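Local coordinates for protein pectate lyase (Paenibacillus sp. 0602, PDB 5GT5) that cleaves polygalacturonate and partly methylated pectins by endo-acting elimination, as a secreted, probably calcium-dependent lyase of polysaccharide lyase family 1, at residues A[166-171]-A[431-436]; A[186-191]-A[263-268]. The protein carries 1 engineered substitution. One frame throughout, in Å; residues are numbered along the deposited sequence.

The two interactions lie at stacked bends of successive rungs of a right-handed parallel beta-helix. Interaction 2 is fully buried and joins two successive rungs, strands 184-194 and 262-271, through regular parallel hydrogen bonding and stacked side chains. Interaction 1 is only partly buried: the C-terminal loop 431-436 lies against the bend at 166-171, one rung earlier, by apolar contact and without a hydrogen bond between the segments. The two contacts touch where the rungs stack: His166 N lies 3.0 Å from Ser189 O in a probable hydrogen bond, and the His166 ring stacks with Trp190. In sequence, interaction 2 is nested inside the loop closed by interaction 1.

Interaction 1 (A[166-171]-A[431-436]); sequences HCVFNK and AGKLSW. Engineered in segment 166-171: Val168 (natural residue Gly).
The imidazole of His166 meets the side chain of Leu434, the two running obliquely past each other. Leu434 CD1 makes the touch, 3.6 Å from His166 NE2, and the same methyl lies over one face of Trp436, offset toward the rim of the indole. His166 CG stands anti to its own carbonyl carbon (chi1 -79°), a turn that carries the far end of the ring to the leucine although CB does not point that way. The backbone of His166 also takes part: its carbonyl O sits 3.2 Å from Ala431 CA and 3.5 Å from Ala431 CB. Ala431 N is nearby as well, but the angle is too poor for a hydrogen bond.

Measured between CA atoms, the segments are nearest at Cys167, whose CA is 4.6 Å from Ala431 CA, while its CB points away from the loop. His166 has a left-handed backbone conformation and marks the bend between strands 160-165 and 168-169, a corner of the right-handed parallel beta-helix of pectate lyases. The C-terminal loop, arriving after helix 419-423, lies along the outside of this corner, and Gly432 N is hydrogen-bonded to Asn129 OD1 of the preceding rung.

Val168, an engineered residue in place of glycine, begins the next strand and turns its CB toward the loop. CG1 is anti to the backbone N (chi1 174°), leaving CG2 as the branch that faces the 431-436 loop. This methyl packs on Ala431 CB at 3.8 Å and is equally far, 3.8 Å, from Lys433 NZ, where the lysine chain, bent at chi2 and chi3, crosses the valine at about a right angle. The ammonium group finds its polar partner beyond the two segments, in a hydrogen bond to Thr192 OG1.

Interaction 2 (A[186-191]-A[263-268]); sequences VTISWS and ITLHHN
Trp190 and His267 share nearly the same first torsion, CG anti to the carbonyl carbon (chi1 -73° and -67°), and run side by side. His267 CB sits over the centre of the indole, and the imidazole forms an offset stack on its six-membered ring, planes at 14°, centroids 4.7 Å apart. His266 places CG between its N and carbonyl carbon, which brings its ring face under Ser189 CB, 3.6 Å from the centroid. Its ND1 shares a nearly straight 2.8 Å hydrogen bond with His267 ND1; His267 NE2 bonds Asp414 OD2. A water links His266 NE2 to Ser189 OG, which also bonds Asp165.

Thr264 N to Val186 O and Ile188 N to Thr264 O (both 2.8 Å) begin a parallel ladder that Trp190 N to His266 O carries into the bend. Ile188 O accepts twice, from His266 N in its carbonyl plane and from Asn268 ND2 above it (3.0 Å each). Asn268 OD1 takes the N-H of Ser191 at 2.9 Å. On the face away from Thr187 and Ser189, Ile188 CB lies alongside Leu265 CD2. Threonine on threonine and aliphatic on aliphatic in register, with a buried asparagine bonding the bend, recall the asparagine-laddered parallel beta-helix of pectate lyases.

Interaction 1 (A[166-171]-A[431-436])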
ATOM      1  N   HIS A 166      12.617  17.230   3.142  1.00  6.17           N
ATOM      2  CA  HIS A 166      13.636  18.069   3.789  1.00  5.74           C
ATOM      3  C   HIS A 166      14.987  17.364   3.908  1.00  6.65           C
ATOM      4  O   HIS A 166      15.705  17.466   4.908  1.00  6.32           O
ATOM      5  CB  HIS A 166      13.145  18.583   5.153  1.00  6.31           C
ATOM      6  CG  HIS A 166      12.210  19.750   5.051  1.00  5.82           C
ATOM      7  ND1 HIS A 166      10.839  19.609   5.053  1.00  6.74           N
ATOM      8  CD2 HIS A 166      12.470  21.073   4.927  1.00  7.31           C
ATOM      9  CE1 HIS A 166      10.285  20.813   4.952  1.00  7.66           C
ATOM     10  NE2 HIS A 166      11.247  21.710   4.842  1.00  7.27           N
ATOM     11  N   CYS A 167      15.361  16.679   2.841  1.00  6.23           N
ATOM     12  CA  CYS A 167      16.686  16.086   2.756  1.00  6.19           C
ATOM     13  C   CYS A 167      17.531  16.816   1.733  1.00  6.30           C
ATOM     14  O   CYS A 167      17.009  17.557   0.892  1.00  6.71           O
ATOM     15  CB  CYS A 167      16.604  14.595   2.390  1.00  4.99           C
ATOM     16  SG  CYS A 167      15.899  13.570   3.719  1.00  6.80           S
ATOM     17  N   VAL A 168      18.840  16.626   1.836  1.00  6.82           N
ATOM     18  CA  VAL A 168      19.813  17.190   0.902  1.00  5.17           C
ATOM     19  C   VAL A 168      20.714  16.087   0.378  1.00  6.63           C
ATOM     20  O   VAL A 168      21.182  15.252   1.163  1.00  8.07           O
ATOM     21  CB  VAL A 168      20.646  18.249   1.592  1.00  6.06           C
ATOM     22  CG1 VAL A 168      21.780  18.772   0.676  1.00  8.31           C
ATOM     23  CG2 VAL A 168      19.754  19.335   1.901  1.00  2.32           C
ATOM     24  N   PHE A 169      20.936  16.086  -0.940  1.00  5.20           N
ATOM     25  CA  PHE A 169      21.757  15.074  -1.598  1.00  4.73           C
ATOM     26  C   PHE A 169      22.839  15.773  -2.391  1.00  8.70           C
ATOM     27  O   PHE A 169      22.559  16.737  -3.102  1.00  8.15           O
ATOM     28  CB  PHE A 169      20.894  14.216  -2.525  1.00  6.00           C
ATOM     29  CG  PHE A 169      19.775  13.500  -1.826  1.00  5.71           C
ATOM     30  CD1 PHE A 169      18.571  14.149  -1.558  1.00  5.60           C
ATOM     31  CD2 PHE A 169      19.946  12.191  -1.406  1.00  5.31           C
ATOM     32  CE1 PHE A 169      17.535  13.486  -0.932  1.00  5.45           C
ATOM     33  CE2 PHE A 169      18.914  11.515  -0.762  1.00  7.45           C
ATOM     34  CZ  PHE A 169      17.709  12.159  -0.522  1.00  6.96           C
ATOM     35  N   ASN A 170      24.064  15.269  -2.253  1.00  5.84           N
ATOM     36  CA  ASN A 170      25.225  15.788  -2.970  1.00  5.30           C
ATOM     37  C   ASN A 170      25.574  14.839  -4.118  1.00  6.44           C
ATOM     38  O   ASN A 170      24.710  14.088  -4.558  1.00  6.73           O
ATOM     39  CB  ASN A 170      26.384  15.959  -1.982  1.00  7.50           C
ATOM     40  CG  ASN A 170      26.119  17.042  -0.957  1.00  7.94           C
ATOM     41  OD1 ASN A 170      26.426  18.225  -1.200  1.00 10.07           O
ATOM     42  ND2 ASN A 170      25.564  16.661   0.198  1.00  7.84           N
ATOM     43  N   LYS A 171      26.817  14.795  -4.570  1.00  7.41           N
ATOM     44  CA  LYS A 171      27.161  13.931  -5.698  1.00  6.66           C
ATOM     45  C   LYS A 171      27.056  12.463  -5.315  1.00  5.99           C
ATOM     46  O   LYS A 171      27.411  12.056  -4.198  1.00  6.69           O
ATOM     47  CB  LYS A 171      28.604  14.208  -6.147  1.00  9.32           C
ATOM     48  CG  LYS A 171      28.816  15.524  -6.870  1.00 12.97           C
ATOM     49  CD  LYS A 171      28.779  15.338  -8.348  1.00 14.30           C
ATOM     50  CE  LYS A 171      30.045  14.600  -8.875  1.00  8.51           C
ATOM     51  NZ  LYS A 171      29.703  14.326 -10.306  1.00  6.90           N
ATOM     52  N   ALA A 431      17.814  19.823   4.013  1.00  6.56           N
ATOM     53  CA  ALA A 431      18.101  19.526   5.403  1.00  6.37           C
ATOM     54  C   ALA A 431      18.737  20.732   6.128  1.00  8.91           C
ATOM     55  O   ALA A 431      19.410  21.497   5.536  1.00  9.62           O
ATOM     56  CB  ALA A 431      19.010  18.301   5.481  1.00  9.55           C
ATOM     57  N   GLY A 432      18.485  20.771   7.420  1.00  7.23           N
ATOM     58  CA  GLY A 432      19.103  21.830   8.228  1.00  9.59           C
ATOM     59  C   GLY A 432      18.496  23.187   8.032  1.00 13.91           C
ATOM     60  O   GLY A 432      19.070  24.153   8.417  1.00 17.49           O
ATOM     61  N   LYS A 433      17.326  23.255   7.446  1.00 30.00           N
ATOM     62  CA  LYS A 433      16.735  24.489   7.008  1.00 30.00           C
ATOM     63  C   LYS A 433      15.597  24.880   7.966  1.00 30.00           C
ATOM     64  O   LYS A 433      15.463  26.027   8.305  1.00 30.00           O
ATOM     65  CB  LYS A 433      16.361  24.376   5.451  1.00 20.00           C
ATOM     66  CG  LYS A 433      17.574  24.646   4.496  1.00 20.00           C
ATOM     67  CD  LYS A 433      18.199  23.511   3.575  1.00 20.00           C
ATOM     68  CE  LYS A 433      18.847  23.845   2.139  1.00 20.00           C
ATOM     69  NZ  LYS A 433      19.622  23.005   1.001  1.00 20.00           N
ATOM     70  N   LEU A 434      14.823  23.920   8.435  1.00 30.00           N
ATOM     71  CA  LEU A 434      13.732  24.152   9.344  1.00 30.00           C
ATOM     72  C   LEU A 434      14.156  23.848  10.710  1.00 30.00           C
ATOM     73  O   LEU A 434      14.623  22.799  10.968  1.00 30.00           O
ATOM     74  CB  LEU A 434      12.564  23.238   9.089  1.00 20.00           C
ATOM     75  CG  LEU A 434      11.490  23.678   8.241  1.00 20.00           C
ATOM     76  CD1 LEU A 434      10.372  22.681   8.159  1.00 20.00           C
ATOM     77  CD2 LEU A 434      11.000  25.025   8.622  1.00 20.00           C
ATOM     78  N   SER A 435      13.926  24.794  11.584  1.00 28.68           N
ATOM     79  CA  SER A 435      14.282  24.661  12.934  1.00 25.40           C
ATOM     80  C   SER A 435      12.956  24.846  13.601  1.00 28.00           C
ATOM     81  O   SER A 435      12.402  25.905  13.581  1.00 40.14           O
ATOM     82  CB  SER A 435      15.311  25.766  13.368  1.00 31.06           C
ATOM     83  OG  SER A 435      16.555  25.661  12.663  1.00 32.43           O
ATOM     84  N   TRP A 436      12.402  23.770  14.048  1.00 16.74           N
ATOM     85  CA  TRP A 436      11.215  23.718  14.885  1.00 13.09           C
ATOM     86  C   TRP A 436      11.454  22.589  15.864  1.00 14.59           C
ATOM     87  O   TRP A 436      12.439  21.851  15.737  1.00 14.53           O
ATOM     88  CB  TRP A 436       9.933  23.496  14.066  1.00 13.00           C
ATOM     89  CG  TRP A 436       9.947  22.351  13.051  1.00 15.78           C
ATOM     90  CD1 TRP A 436      10.861  21.336  12.953  1.00 13.17           C
ATOM     91  CD2 TRP A 436       8.988  22.128  12.012  1.00 11.13           C
ATOM     92  NE1 TRP A 436      10.513  20.492  11.931  1.00 12.25           N
ATOM     93  CE2 TRP A 436       9.369  20.959  11.327  1.00 11.10           C
ATOM     94  CE3 TRP A 436       7.827  22.800  11.599  1.00 10.88           C
ATOM     95  CZ2 TRP A 436       8.647  20.457  10.246  1.00 10.32           C
ATOM     96  CZ3 TRP A 436       7.107  22.301  10.546  1.00 12.64           C
ATOM     97  CH2 TRP A 436       7.515  21.147   9.869  1.00 10.91           C
TER

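Interaction 2 (A[186-191]-A[263-268])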
ATOM      1  N   VAL A 186       5.256   7.014  -3.474  1.00  6.11           N
ATOM      2  CA  VAL A 186       6.449   7.748  -3.080  1.00  5.99           C
ATOM      3  C   VAL A 186       6.205   9.246  -3.251  1.00  4.01           C
ATOM      4  O   VAL A 186       5.689   9.670  -4.281  1.00  6.07           O
ATOM      5  CB  VAL A 186       7.645   7.329  -3.950  1.00  6.17           C
ATOM      6  CG1 VAL A 186       8.921   8.096  -3.539  1.00  6.51           C
ATOM      7  CG2 VAL A 186       7.833   5.817  -3.909  1.00  8.04           C
ATOM      8  N   THR A 187       6.554  10.022  -2.221  1.00  5.84           N
ATOM      9  CA  THR A 187       6.625  11.473  -2.336  1.00  5.55           C
ATOM     10  C   THR A 187       7.991  11.927  -1.918  1.00  4.38           C
ATOM     11  O   THR A 187       8.474  11.544  -0.843  1.00  5.44           O
ATOM     12  CB  THR A 187       5.568  12.193  -1.482  1.00  5.36           C
ATOM     13  OG1 THR A 187       4.270  11.880  -1.998  1.00  7.21           O
ATOM     14  CG2 THR A 187       5.780  13.727  -1.524  1.00  7.23           C
ATOM     15  N   ILE A 188       8.615  12.741  -2.767  1.00  4.54           N
ATOM     16  CA  ILE A 188       9.840  13.412  -2.379  1.00  4.06           C
ATOM     17  C   ILE A 188       9.623  14.921  -2.397  1.00  5.67           C
ATOM     18  O   ILE A 188       9.308  15.495  -3.451  1.00  5.94           O
ATOM     19  CB  ILE A 188      11.033  13.036  -3.306  1.00  4.04           C
ATOM     20  CG1 ILE A 188      11.190  11.508  -3.454  1.00  6.32           C
ATOM     21  CG2 ILE A 188      12.313  13.686  -2.788  1.00  5.59           C
ATOM     22  CD1 ILE A 188      12.378  11.044  -4.346  1.00  7.69           C
ATOM     23  N   SER A 189       9.764  15.569  -1.226  1.00  6.64           N
ATOM     24  CA  SER A 189       9.393  16.981  -1.131  1.00  5.35           C
ATOM     25  C   SER A 189      10.381  17.801  -0.331  1.00  6.61           C
ATOM     26  O   SER A 189      11.132  17.270   0.507  1.00  6.27           O
ATOM     27  CB  SER A 189       7.982  17.160  -0.563  1.00  7.73           C
ATOM     28  OG  SER A 189       7.877  16.612   0.749  1.00  7.34           O
ATOM     29  N   TRP A 190      10.407  19.100  -0.622  1.00  5.91           N
ATOM     30  CA  TRP A 190      11.181  20.056   0.154  1.00  5.56           C
ATOM     31  C   TRP A 190      12.645  19.657   0.264  1.00  5.35           C
ATOM     32  O   TRP A 190      13.270  19.848   1.307  1.00  6.92           O
ATOM     33  CB  TRP A 190      10.544  20.276   1.559  1.00  6.12           C
ATOM     34  CG  TRP A 190       9.288  21.078   1.442  1.00  7.17           C
ATOM     35  CD1 TRP A 190       7.994  20.621   1.502  1.00  9.60           C
ATOM     36  CD2 TRP A 190       9.205  22.488   1.184  1.00  7.61           C
ATOM     37  NE1 TRP A 190       7.115  21.675   1.305  1.00 10.06           N
ATOM     38  CE2 TRP A 190       7.840  22.825   1.125  1.00  9.11           C
ATOM     39  CE3 TRP A 190      10.154  23.499   1.055  1.00 10.12           C
ATOM     40  CZ2 TRP A 190       7.406  24.128   0.883  1.00 11.93           C
ATOM     41  CZ3 TRP A 190       9.711  24.804   0.825  1.00  9.40           C
ATOM     42  CH2 TRP A 190       8.357  25.096   0.739  1.00  8.56           C
ATOM     43  N   SER A 191      13.193  19.107  -0.811  1.00  6.39           N
ATOM     44  CA  SER A 191      14.552  18.548  -0.798  1.00  5.61           C
ATOM     45  C   SER A 191      15.465  19.208  -1.806  1.00  4.91           C
ATOM     46  O   SER A 191      15.003  19.709  -2.834  1.00  7.13           O
ATOM     47  CB  SER A 191      14.530  17.020  -0.982  1.00  6.27           C
ATOM     48  OG  SER A 191      13.851  16.413   0.130  1.00  5.07           O
ATOM     49  N   ILE A 263       5.151   8.186  -8.197  1.00  6.01           N
ATOM     50  CA  ILE A 263       5.997   9.125  -7.478  1.00  4.52           C
ATOM     51  C   ILE A 263       5.541  10.574  -7.666  1.00  5.98           C
ATOM     52  O   ILE A 263       5.143  10.976  -8.763  1.00  6.88           O
ATOM     53  CB  ILE A 263       7.480   8.939  -7.891  1.00  4.83           C
ATOM     54  CG1 ILE A 263       8.384   9.769  -6.995  1.00  6.87           C
ATOM     55  CG2 ILE A 263       7.754   9.298  -9.362  1.00  8.41           C
ATOM     56  CD1 ILE A 263       9.866   9.346  -7.084  1.00  7.72           C
ATOM     57  N   THR A 264       5.574  11.331  -6.572  1.00  6.16           N
ATOM     58  CA  THR A 264       5.345  12.770  -6.576  1.00  5.64           C
ATOM     59  C   THR A 264       6.615  13.454  -6.153  1.00  6.50           C
ATOM     60  O   THR A 264       7.207  13.093  -5.118  1.00  6.55           O
ATOM     61  CB  THR A 264       4.247  13.158  -5.567  1.00  6.03           C
ATOM     62  OG1 THR A 264       3.066  12.401  -5.849  1.00  6.25           O
ATOM     63  CG2 THR A 264       3.942  14.650  -5.617  1.00  7.95           C
ATOM     64  N   LEU A 265       7.032  14.466  -6.924  1.00  5.78           N
ATOM     65  CA  LEU A 265       8.168  15.350  -6.568  1.00  4.74           C
ATOM     66  C   LEU A 265       7.626  16.769  -6.404  1.00  6.44           C
ATOM     67  O   LEU A 265       6.945  17.262  -7.308  1.00  6.88           O
ATOM     68  CB  LEU A 265       9.203  15.377  -7.703  1.00  7.19           C
ATOM     69  CG  LEU A 265       9.673  14.012  -8.223  1.00  6.90           C
ATOM     70  CD1 LEU A 265      10.597  14.195  -9.413  1.00  8.73           C
ATOM     71  CD2 LEU A 265      10.370  13.210  -7.115  1.00  8.55           C
ATOM     72  N   HIS A 266       7.909  17.454  -5.304  1.00  6.63           N
ATOM     73  CA  HIS A 266       7.433  18.832  -5.201  1.00  5.70           C
ATOM     74  C   HIS A 266       8.244  19.672  -4.250  1.00  5.68           C
ATOM     75  O   HIS A 266       8.775  19.162  -3.244  1.00  6.30           O
ATOM     76  CB  HIS A 266       5.918  18.922  -4.910  1.00  5.35           C
ATOM     77  CG  HIS A 266       5.533  18.670  -3.499  1.00  7.03           C
ATOM     78  ND1 HIS A 266       5.498  19.675  -2.547  1.00  9.16           N
ATOM     79  CD2 HIS A 266       5.122  17.543  -2.866  1.00  6.86           C
ATOM     80  CE1 HIS A 266       5.110  19.171  -1.398  1.00  7.65           C
ATOM     81  NE2 HIS A 266       4.869  17.871  -1.559  1.00  8.04           N
ATOM     82  N   HIS A 267       8.361  20.966  -4.579  1.00  7.51           N
ATOM     83  CA  HIS A 267       9.160  21.898  -3.762  1.00  5.77           C
ATOM     84  C   HIS A 267      10.585  21.378  -3.573  1.00  6.78           C
ATOM     85  O   HIS A 267      11.198  21.513  -2.515  1.00  7.32           O
ATOM     86  CB  HIS A 267       8.444  22.225  -2.424  1.00  8.43           C
ATOM     87  CG  HIS A 267       7.183  23.006  -2.622  1.00  9.15           C
ATOM     88  ND1 HIS A 267       5.959  22.408  -2.878  1.00  8.11           N
ATOM     89  CD2 HIS A 267       6.955  24.348  -2.698  1.00  9.59           C
ATOM     90  CE1 HIS A 267       5.050  23.335  -3.101  1.00  8.44           C
ATOM     91  NE2 HIS A 267       5.627  24.528  -2.975  1.00  9.54           N
ATOM     92  N   ASN A 268      11.119  20.775  -4.639  1.00  7.06           N
ATOM     93  CA  ASN A 268      12.516  20.331  -4.656  1.00  6.18           C
ATOM     94  C   ASN A 268      13.335  21.217  -5.545  1.00  6.23           C
ATOM     95  O   ASN A 268      12.827  21.751  -6.544  1.00  7.23           O
ATOM     96  CB  ASN A 268      12.681  18.910  -5.195  1.00  6.39           C
ATOM     97  CG  ASN A 268      11.978  17.874  -4.357  1.00  6.73           C
ATOM     98  OD1 ASN A 268      11.784  18.042  -3.132  1.00  6.35           O
ATOM     99  ND2 ASN A 268      11.588  16.775  -5.012  1.00  5.46           N
TER
HETATM  100  O   HOH W   1       4.777  16.617   0.937  1.00  7.61           O